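Local coordinates for NDP-N-acetyl-D-galactosaminuronic acid dehydrogenase (Methanosarcina mazei Go1, PDB 3G79), which probably oxidises UDP-N-acetyl-D-mannosamine to its uronic acid with two NAD+, as a member of the UDP-glucose/GDP-mannose dehydrogenase family, at residues M62-E67 / K89-P94; L430-A435 / D456-K461; N443-D448 / G462-G467. All coordinates share one frame; numbering follows the deposited sequence.

How the contacts relate
From the N terminus, contact 1 comes first. It brings the turn after helix 59-63 onto strand 90-93, an outermost strand of the NAD-binding domain's sheet within this chain, and closes the loop that holds helix 77-86. The other two contacts lie in the C-terminal part, with centres about 58 Å from the centre of contact 1. Contact 2 sets the start of helix 432-439 against helix 455-459 and closes the stretch holding strand 445-448. Contact 3 pairs strands 445-448 and 464-467 in the second, parallel sheet and closes the stretch holding helix 455-459. Contacts 2 and 3 cross, because their segments alternate along the chain. They also touch: F463 packs on A432 and A435.

Contact 1 of 3, residues M62-E67 / K89-P94; sequences MLNRGE and KFECTP
N64 sets its side-chain amide against the backbone of C92, where the turn after helix 59-63 meets strand 90-93. Its CB points neither at the strand nor away from it; the turn about the CA-CB bond (chi1 -84°) brings the amide end nearer. N64 CG stops 3.8 Å from C92 N. Beyond it the amide makes two bonds. N64 OD1 accepts from C92 N at 3.1 Å, almost straight at the hydrogen (166°), with the donor tilted out of the carbonyl plane. N64 OD1 also lies 3.4 Å from E91 CA. N64 ND2 donates to C92 O at 3.1 Å and lies on a lone pair in the plane of that carbonyl, but the bond is more bent, 137° at the hydrogen. One amide thus takes both polar backbone atoms of C92, which fixes its rotation.

L63 supplies the apolar half. L63 CD1 rests on C92 SG at 3.6 Å, and L63 CD2 meets F90 CE2 obliquely at 4.1 Å.

Strand 90-93 is outermost in its Rossmann-type sheet within this chain. E91 and T93 bond to strand 45-49, while N64 serves C92 from the other side. M26 touches L63, F90 and C92. The F90 ring also packs on helices 30-39 and 77-86, so the contact joins the sheet edge to the helices around it.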
loop_
_atom_site.group_PDB
_atom_site.type_symbol
_atom_site.label_atom_id
_atom_site.label_comp_id
_atom_site.label_asym_id
_atom_site.label_seq_id
_atom_site.Cartn_x
_atom_site.Cartn_y
_atom_site.Cartn_z
ATOM N N MET A 62 23.168 40.498 -6.996
ATOM C CA MET A 62 22.464 39.906 -8.125
ATOM C C MET A 62 20.951 40.022 -7.895
ATOM O O MET A 62 20.257 40.705 -8.661
ATOM C CB MET A 62 22.848 38.434 -8.356
ATOM C CG MET A 62 23.958 38.210 -9.344
ATOM S SD MET A 62 24.069 36.474 -9.813
ATOM C CE MET A 62 22.998 36.482 -11.247
ATOM N N LEU A 63 20.470 39.395 -6.819
ATOM C CA LEU A 63 19.059 39.402 -6.483
ATOM C C LEU A 63 18.487 40.802 -6.483
ATOM O O LEU A 63 17.346 41.007 -6.946
ATOM C CB LEU A 63 18.819 38.782 -5.119
ATOM C CG LEU A 63 18.783 37.263 -5.020
ATOM C CD1 LEU A 63 18.973 36.868 -3.564
ATOM C CD2 LEU A 63 17.475 36.747 -5.561
ATOM N N ASN A 64 19.252 41.755 -5.954
ATOM C CA ASN A 64 18.750 43.122 -5.872
ATOM C C ASN A 64 18.736 43.885 -7.201
ATOM O O ASN A 64 18.268 45.038 -7.271
ATOM C CB ASN A 64 19.457 43.918 -4.771
ATOM C CG ASN A 64 18.837 43.703 -3.405
ATOM O OD1 ASN A 64 17.675 43.278 -3.281
ATOM N ND2 ASN A 64 19.604 44.000 -2.368
ATOM N N ARG A 65 19.249 43.243 -8.248
ATOM C CA ARG A 65 19.057 43.748 -9.603
ATOM C C ARG A 65 17.927 42.964 -10.276
ATOM O O ARG A 65 17.419 43.373 -11.325
ATOM C CB ARG A 65 20.355 43.677 -10.428
ATOM C CG ARG A 65 21.470 44.580 -9.928
ATOM C CD ARG A 65 22.679 44.515 -10.845
ATOM N NE ARG A 65 23.926 44.551 -10.079
ATOM C CZ ARG A 65 24.639 43.468 -9.764
ATOM N NH1 ARG A 65 24.237 42.260 -10.165
ATOM N NH2 ARG A 65 25.758 43.589 -9.049
ATOM N N GLY A 66 17.570 41.825 -9.672
ATOM C CA GLY A 66 16.446 41.015 -10.102
ATOM C C GLY A 66 16.762 39.688 -10.776
ATOM O O GLY A 66 16.020 39.287 -11.679
ATOM N N GLU A 67 17.810 38.985 -10.311
ATOM C CA GLU A 67 18.362 37.793 -11.006
ATOM C C GLU A 67 18.583 36.585 -10.072
ATOM O O GLU A 67 18.630 36.782 -8.861
ATOM C CB GLU A 67 19.682 38.182 -11.691
ATOM C CG GLU A 67 19.641 39.556 -12.392
ATOM C CD GLU A 67 21.018 40.179 -12.625
ATOM O OE1 GLU A 67 21.109 41.076 -13.488
ATOM O OE2 GLU A 67 22.003 39.799 -11.954
ATOM N N LYS A 89 9.042 45.068 -3.296
ATOM C CA LYS A 89 8.485 44.148 -2.284
ATOM C C LYS A 89 9.490 43.074 -1.793
ATOM O O LYS A 89 9.174 42.215 -0.931
ATOM C CB LYS A 89 7.219 43.454 -2.819
ATOM C CG LYS A 89 6.046 44.397 -3.004
ATOM C CD LYS A 89 4.844 43.659 -3.430
ATOM C CE LYS A 89 4.067 43.178 -2.231
ATOM N NZ LYS A 89 2.981 42.246 -2.664
ATOM N N PHE A 90 10.678 43.099 -2.372
ATOM C CA PHE A 90 11.691 42.145 -2.002
ATOM C C PHE A 90 13.076 42.778 -2.032
ATOM O O PHE A 90 13.378 43.599 -2.892
ATOM C CB PHE A 90 11.631 40.930 -2.911
ATOM C CG PHE A 90 12.754 39.968 -2.697
ATOM C CD1 PHE A 90 12.779 39.130 -1.586
ATOM C CD2 PHE A 90 13.816 39.908 -3.590
ATOM C CE1 PHE A 90 13.812 38.254 -1.378
ATOM C CE2 PHE A 90 14.863 38.994 -3.376
ATOM C CZ PHE A 90 14.845 38.183 -2.266
ATOM N N GLU A 91 13.897 42.382 -1.072
ATOM C CA GLU A 91 15.245 42.895 -0.920
ATOM C C GLU A 91 16.051 41.828 -0.206
ATOM O O GLU A 91 15.550 41.186 0.718
ATOM C CB GLU A 91 15.239 44.168 -0.078
ATOM C CG GLU A 91 16.611 44.801 0.088
ATOM C CD GLU A 91 16.654 45.841 1.198
ATOM O OE1 GLU A 91 17.788 46.281 1.557
ATOM O OE2 GLU A 91 15.558 46.196 1.712
ATOM N N CYS A 92 17.285 41.635 -0.657
ATOM C CA CYS A 92 18.229 40.743 -0.011
ATOM C C CYS A 92 19.201 41.583 0.821
ATOM O O CYS A 92 19.731 42.601 0.356
ATOM C CB CYS A 92 18.966 39.927 -1.072
ATOM S SG CYS A 92 19.933 38.510 -0.502
ATOM N N THR A 93 19.397 41.172 2.066
ATOM C CA THR A 93 20.277 41.876 3.001
ATOM C C THR A 93 21.087 40.900 3.857
ATOM O O THR A 93 20.594 39.814 4.189
ATOM C CB THR A 93 19.505 42.878 3.886
ATOM O OG1 THR A 93 20.421 43.698 4.643
ATOM C CG2 THR A 93 18.525 42.153 4.836
ATOM N N PRO A 94 22.368 41.266 4.147
ATOM C CA PRO A 94 23.345 40.569 5.036
ATOM C C PRO A 94 23.089 40.880 6.518
ATOM O O PRO A 94 23.744 40.339 7.424
ATOM C CB PRO A 94 24.680 41.184 4.598
ATOM C CG PRO A 94 24.283 42.625 4.176
ATOM C CD PRO A 94 23.020 42.377 3.400
#

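Contact 2 of 3, residues L430-A435 / D456-K461; sequences LKADWA and DEFIGK
A432 and F458 bring the two backbones together, with their CA atoms 5.2 Å apart, where the start of helix 432-439 meets helix 455-459. The methyl group of A432 sits over the F458 ring. A432 CB is 3.8 Å from the F458 ring centroid and only 7° off the normal, a CH-pi contact centred on the face. The ring is placed there with CG anti to the carbonyl carbon (chi1 -74°). At its edge, near the ring plane, L430 O lies 3.5 Å from F458 CZ. Carbonyl oxygen and ring hydrogens carry opposite partial charges, so this approach is probably favourable.

E457 stretches out beside the ring. E457 OE1 accepts from A432 N at 3.0 Å, and the bond is nearly straight, 170° at the hydrogen. The donor comes from above the carboxylate plane. E457 OE1 also lies 3.6 Å from the CA of K431, the N-cap residue of helix 432-439.

K461 runs past the same methyl group. Its chain bends at chi2, and K461 CG packs on A432 CB at 4.0 Å. Its ammonium group forms a salt bridge with D433, although the place of D433 OD1 is unsure and the exact spacing is doubtful. The two side chains cross at about a right angle. Beyond the contact, F458 makes an edge-to-face stack with F463, and K461 O accepts from K436 NZ.

A432 N lies in the first turn of its helix, so the carboxylate of E457 accepts an N-H at the N-terminal end. Its negative charge there would suit the helix dipole. Polar bonds at the surface thus flank a buried alanine-on-phenylalanine core.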
loop_
_atom_site.group_PDB
_atom_site.type_symbol
_atom_site.label_atom_id
_atom_site.label_comp_id
_atom_site.label_asym_id
_atom_site.label_seq_id
_atom_site.Cartn_x
_atom_site.Cartn_y
_atom_site.Cartn_z
ATOM N N LEU A 430 18.381 -2.549 -26.067
ATOM C CA LEU A 430 19.368 -3.633 -26.222
ATOM C C LEU A 430 18.783 -4.837 -26.965
ATOM O O LEU A 430 17.806 -5.462 -26.513
ATOM C CB LEU A 430 19.955 -4.064 -24.862
ATOM C CG LEU A 430 21.046 -5.152 -24.831
ATOM C CD1 LEU A 430 22.399 -4.645 -25.308
ATOM C CD2 LEU A 430 21.196 -5.741 -23.460
ATOM N N LYS A 431 19.396 -5.164 -28.098
ATOM C CA LYS A 431 18.932 -6.267 -28.950
ATOM C C LYS A 431 19.795 -7.519 -28.750
ATOM O O LYS A 431 21.030 -7.419 -28.624
ATOM C CB LYS A 431 18.864 -5.840 -30.440
ATOM C CG LYS A 431 19.691 -4.592 -30.796
ATOM C CD LYS A 431 20.161 -4.574 -32.270
ATOM C CE LYS A 431 21.279 -3.516 -32.494
ATOM N NZ LYS A 431 22.264 -3.870 -33.585
ATOM N N ALA A 432 19.145 -8.687 -28.710
ATOM C CA ALA A 432 19.832 -9.933 -28.382
ATOM C C ALA A 432 21.094 -10.212 -29.234
ATOM O O ALA A 432 22.155 -10.495 -28.686
ATOM C CB ALA A 432 18.852 -11.136 -28.428
ATOM N N ASP A 433 20.964 -10.134 -30.558
ATOM C CA ASP A 433 22.060 -10.383 -31.500
ATOM C C ASP A 433 23.348 -9.702 -31.088
ATOM O O ASP A 433 24.425 -10.312 -31.062
ATOM C CB ASP A 433 21.722 -9.791 -32.872
ATOM C CG ASP A 433 20.762 -10.616 -33.649
ATOM O OD1 ASP A 433 20.640 -11.817 -33.356
ATOM O OD2 ASP A 433 20.123 -10.035 -34.563
ATOM N N TRP A 434 23.199 -8.416 -30.802
ATOM C CA TRP A 434 24.301 -7.520 -30.568
ATOM C C TRP A 434 25.031 -7.901 -29.292
ATOM O O TRP A 434 26.251 -8.048 -29.292
ATOM C CB TRP A 434 23.791 -6.085 -30.497
ATOM C CG TRP A 434 24.861 -5.097 -30.469
ATOM C CD1 TRP A 434 25.455 -4.506 -31.546
ATOM C CD2 TRP A 434 25.493 -4.547 -29.306
ATOM N NE1 TRP A 434 26.423 -3.614 -31.123
ATOM C CE2 TRP A 434 26.469 -3.627 -29.753
ATOM C CE3 TRP A 434 25.332 -4.741 -27.934
ATOM C CZ2 TRP A 434 27.278 -2.899 -28.873
ATOM C CZ3 TRP A 434 26.134 -4.018 -27.064
ATOM C CH2 TRP A 434 27.094 -3.107 -27.538
ATOM N N ALA A 435 24.283 -8.082 -28.217
ATOM C CA ALA A 435 24.876 -8.458 -26.930
ATOM C C ALA A 435 25.514 -9.827 -27.035
ATOM O O ALA A 435 26.565 -10.075 -26.440
ATOM C CB ALA A 435 23.835 -8.429 -25.811
ATOM N N ASP A 456 11.995 -13.907 -24.434
ATOM C CA ASP A 456 12.017 -14.880 -25.525
ATOM C C ASP A 456 12.999 -14.533 -26.621
ATOM O O ASP A 456 13.660 -15.417 -27.171
ATOM C CB ASP A 456 10.620 -15.173 -26.057
ATOM C CG ASP A 456 9.726 -15.843 -24.999
ATOM O OD1 ASP A 456 10.256 -16.396 -24.019
ATOM O OD2 ASP A 456 8.490 -15.810 -25.140
ATOM N N GLU A 457 13.133 -13.236 -26.895
ATOM C CA GLU A 457 14.141 -12.729 -27.809
ATOM C C GLU A 457 15.545 -13.265 -27.448
ATOM O O GLU A 457 16.271 -13.766 -28.311
ATOM C CB GLU A 457 14.116 -11.208 -27.810
ATOM C CG GLU A 457 14.993 -10.549 -28.880
ATOM C CD GLU A 457 15.119 -9.043 -28.682
ATOM O OE1 GLU A 457 16.142 -8.459 -29.139
ATOM O OE2 GLU A 457 14.199 -8.441 -28.064
ATOM N N PHE A 458 15.887 -13.186 -26.171
ATOM C CA PHE A 458 17.211 -13.528 -25.695
ATOM C C PHE A 458 17.415 -15.017 -25.473
ATOM O O PHE A 458 18.503 -15.542 -25.772
ATOM C CB PHE A 458 17.539 -12.735 -24.424
ATOM C CG PHE A 458 17.858 -11.275 -24.685
ATOM C CD1 PHE A 458 19.154 -10.791 -24.516
ATOM C CD2 PHE A 458 16.864 -10.391 -25.105
ATOM C CE1 PHE A 458 19.451 -9.462 -24.737
ATOM C CE2 PHE A 458 17.151 -9.043 -25.328
ATOM C CZ PHE A 458 18.444 -8.581 -25.158
ATOM N N ILE A 459 16.386 -15.691 -24.959
ATOM C CA ILE A 459 16.404 -17.143 -24.817
ATOM C C ILE A 459 16.578 -17.828 -26.196
ATOM O O ILE A 459 17.405 -18.729 -26.363
ATOM C CB ILE A 459 15.118 -17.634 -24.111
ATOM C CG1 ILE A 459 15.087 -17.221 -22.635
ATOM C CG2 ILE A 459 14.977 -19.094 -24.213
ATOM C CD1 ILE A 459 13.730 -17.476 -21.962
ATOM N N GLY A 460 15.820 -17.370 -27.190
ATOM C CA GLY A 460 15.858 -17.982 -28.529
ATOM C C GLY A 460 17.191 -17.834 -29.239
ATOM O O GLY A 460 17.441 -18.467 -30.264
ATOM N N LYS A 461 18.037 -16.988 -28.668
ATOM C CA LYS A 461 19.296 -16.568 -29.263
ATOM C C LYS A 461 20.459 -17.155 -28.445
ATOM O O LYS A 461 21.606 -16.688 -28.551
ATOM C CB LYS A 461 19.333 -15.033 -29.268
ATOM C CG LYS A 461 20.481 -14.377 -30.004
ATOM C CD LYS A 461 20.243 -14.246 -31.520
ATOM C CE LYS A 461 21.601 -14.063 -32.250
ATOM N NZ LYS A 461 21.541 -13.986 -33.765
#

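Contact 3 of 3, residues N443-D448 / G462-G467; sequences NPVIID and GFVYKG
N443 ND2 donates to G462 O at 2.7 Å, on a lone pair in the carbonyl plane. The bond joins the two segments just before their strands begin. G462 has positive phi and ends helix 455-459 in a Schellman motif. Strands 445-448 and 464-467 then run parallel, 10° apart, at one edge of their parallel sheet, with 464-467 outermost within this chain. Their ladder alternates: V464 N gives to P444 O, I446 N to V464 O, K466 N to I446 O, and D448 N to K466 O at 2.7 Å.

F463 has CG anti to the carbonyl carbon (chi1 -84°), which puts its ring against P444. The two side chains cross at about a right angle. P444 CG lies over one face in a CH-pi contact, 3.8 Å from the F463 centroid and offset toward the rim. I446 CG2 comes obliquely to F463 CD2 at 3.7 Å. With an alanine at F463 the face under P444 CG would be lost, which would probably open a gap beside P444 and I446. V445 CG2 touches V464 CB at 3.9 Å. I447 CG1 lies alongside K466 CB.

Outside the pair, D448 OD1 accepts from R450 N and OD2 from I453 N. H474, from the C-terminal histidine tag, accepts from K466 NZ through its backbone oxygen. This is the last beta-alpha-beta crossover of the sheet. Backbone bonds carry its register, while the buried carboxylate of D448 is satisfied by main-chain N-H groups of the following loop.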
loop_
_atom_site.group_PDB
_atom_site.type_symbol
_atom_site.label_atom_id
_atom_site.label_comp_id
_atom_site.label_asym_id
_atom_site.label_seq_id
_atom_site.Cartn_x
_atom_site.Cartn_y
_atom_site.Cartn_z
ATOM N N ASN A 443 26.717 -19.246 -25.000
ATOM C CA ASN A 443 25.654 -19.075 -24.043
ATOM C C ASN A 443 25.951 -17.968 -23.071
ATOM O O ASN A 443 26.345 -18.248 -21.923
ATOM C CB ASN A 443 25.401 -20.365 -23.309
ATOM C CG ASN A 443 24.909 -21.447 -24.223
ATOM O OD1 ASN A 443 25.408 -22.563 -24.182
ATOM N ND2 ASN A 443 23.926 -21.132 -25.056
ATOM N N PRO A 444 25.775 -16.705 -23.521
ATOM C CA PRO A 444 25.922 -15.609 -22.598
ATOM C C PRO A 444 24.724 -15.506 -21.693
ATOM O O PRO A 444 23.603 -15.929 -22.037
ATOM C CB PRO A 444 26.031 -14.377 -23.489
ATOM C CG PRO A 444 25.473 -14.743 -24.767
ATOM C CD PRO A 444 25.318 -16.239 -24.840
ATOM N N VAL A 445 25.009 -14.946 -20.524
ATOM C CA VAL A 445 24.107 -14.870 -19.418
ATOM C C VAL A 445 23.633 -13.425 -19.339
ATOM O O VAL A 445 24.467 -12.512 -19.343
ATOM C CB VAL A 445 24.873 -15.296 -18.163
ATOM C CG1 VAL A 445 24.338 -14.596 -16.918
ATOM C CG2 VAL A 445 24.864 -16.862 -18.008
ATOM N N ILE A 446 22.305 -13.225 -19.330
ATOM C CA ILE A 446 21.675 -11.924 -19.046
ATOM C C ILE A 446 20.768 -12.040 -17.817
ATOM O O ILE A 446 19.930 -12.914 -17.768
ATOM C CB ILE A 446 20.895 -11.326 -20.299
ATOM C CG1 ILE A 446 20.277 -9.963 -19.999
ATOM C CG2 ILE A 446 19.765 -12.210 -20.760
ATOM C CD1 ILE A 446 21.005 -8.837 -20.606
ATOM N N ILE A 447 20.951 -11.144 -16.844
ATOM C CA ILE A 447 20.126 -11.044 -15.601
ATOM C C ILE A 447 19.477 -9.641 -15.505
ATOM O O ILE A 447 20.189 -8.624 -15.477
ATOM C CB ILE A 447 20.999 -11.272 -14.324
ATOM C CG1 ILE A 447 21.331 -12.751 -14.094
ATOM C CG2 ILE A 447 20.209 -10.956 -13.100
ATOM C CD1 ILE A 447 22.242 -13.374 -15.009
ATOM N N ASP A 448 18.149 -9.596 -15.465
ATOM C CA ASP A 448 17.348 -8.347 -15.529
ATOM C C ASP A 448 16.732 -7.933 -14.205
ATOM O O ASP A 448 15.875 -8.629 -13.663
ATOM C CB ASP A 448 16.187 -8.495 -16.536
ATOM C CG ASP A 448 15.501 -7.149 -16.874
ATOM O OD1 ASP A 448 16.082 -6.087 -16.588
ATOM O OD2 ASP A 448 14.390 -7.147 -17.450
ATOM N N GLY A 462 20.139 -18.147 -27.605
ATOM C CA GLY A 462 21.136 -18.885 -26.842
ATOM C C GLY A 462 21.420 -18.445 -25.408
ATOM O O GLY A 462 22.144 -19.151 -24.666
ATOM N N PHE A 463 20.870 -17.297 -24.994
ATOM C CA PHE A 463 21.193 -16.738 -23.675
ATOM C C PHE A 463 20.683 -17.587 -22.559
ATOM O O PHE A 463 19.772 -18.398 -22.763
ATOM C CB PHE A 463 20.538 -15.392 -23.487
ATOM C CG PHE A 463 21.289 -14.284 -24.052
ATOM C CD1 PHE A 463 21.172 -13.970 -25.395
ATOM C CD2 PHE A 463 22.100 -13.507 -23.250
ATOM C CE1 PHE A 463 21.881 -12.862 -25.943
ATOM C CE2 PHE A 463 22.804 -12.410 -23.776
ATOM C CZ PHE A 463 22.686 -12.081 -25.107
ATOM N N VAL A 464 21.249 -17.372 -21.377
ATOM C CA VAL A 464 20.660 -17.903 -20.179
ATOM C C VAL A 464 20.106 -16.729 -19.389
ATOM O O VAL A 464 20.876 -15.823 -19.010
ATOM C CB VAL A 464 21.679 -18.611 -19.308
ATOM C CG1 VAL A 464 20.969 -19.192 -18.061
ATOM C CG2 VAL A 464 22.418 -19.696 -20.098
ATOM N N TYR A 465 18.790 -16.766 -19.123
ATOM C CA TYR A 465 18.044 -15.584 -18.638
ATOM C C TYR A 465 17.544 -15.693 -17.233
ATOM O O TYR A 465 17.113 -16.726 -16.821
ATOM C CB TYR A 465 16.842 -15.305 -19.544
ATOM C CG TYR A 465 15.840 -14.325 -18.983
ATOM C CD1 TYR A 465 15.910 -12.957 -19.311
ATOM C CD2 TYR A 465 14.830 -14.750 -18.123
ATOM C CE1 TYR A 465 14.989 -12.043 -18.799
ATOM C CE2 TYR A 465 13.908 -13.840 -17.580
ATOM C CZ TYR A 465 13.978 -12.489 -17.931
ATOM O OH TYR A 465 13.078 -11.561 -17.396
ATOM N N LYS A 466 17.564 -14.586 -16.515
ATOM C CA LYS A 466 16.942 -14.441 -15.196
ATOM C C LYS A 466 16.439 -13.007 -15.103
ATOM O O LYS A 466 17.085 -12.050 -15.609
ATOM C CB LYS A 466 17.963 -14.636 -14.100
ATOM C CG LYS A 466 18.579 -15.998 -14.061
ATOM C CD LYS A 466 17.755 -16.994 -13.314
ATOM C CE LYS A 466 18.540 -18.314 -13.191
ATOM N NZ LYS A 466 17.784 -19.472 -12.582
ATOM N N GLY A 467 15.275 -12.854 -14.480
ATOM C CA GLY A 467 14.731 -11.530 -14.205
ATOM C C GLY A 467 14.077 -11.590 -12.854
ATOM O O GLY A 467 13.592 -12.653 -12.445
#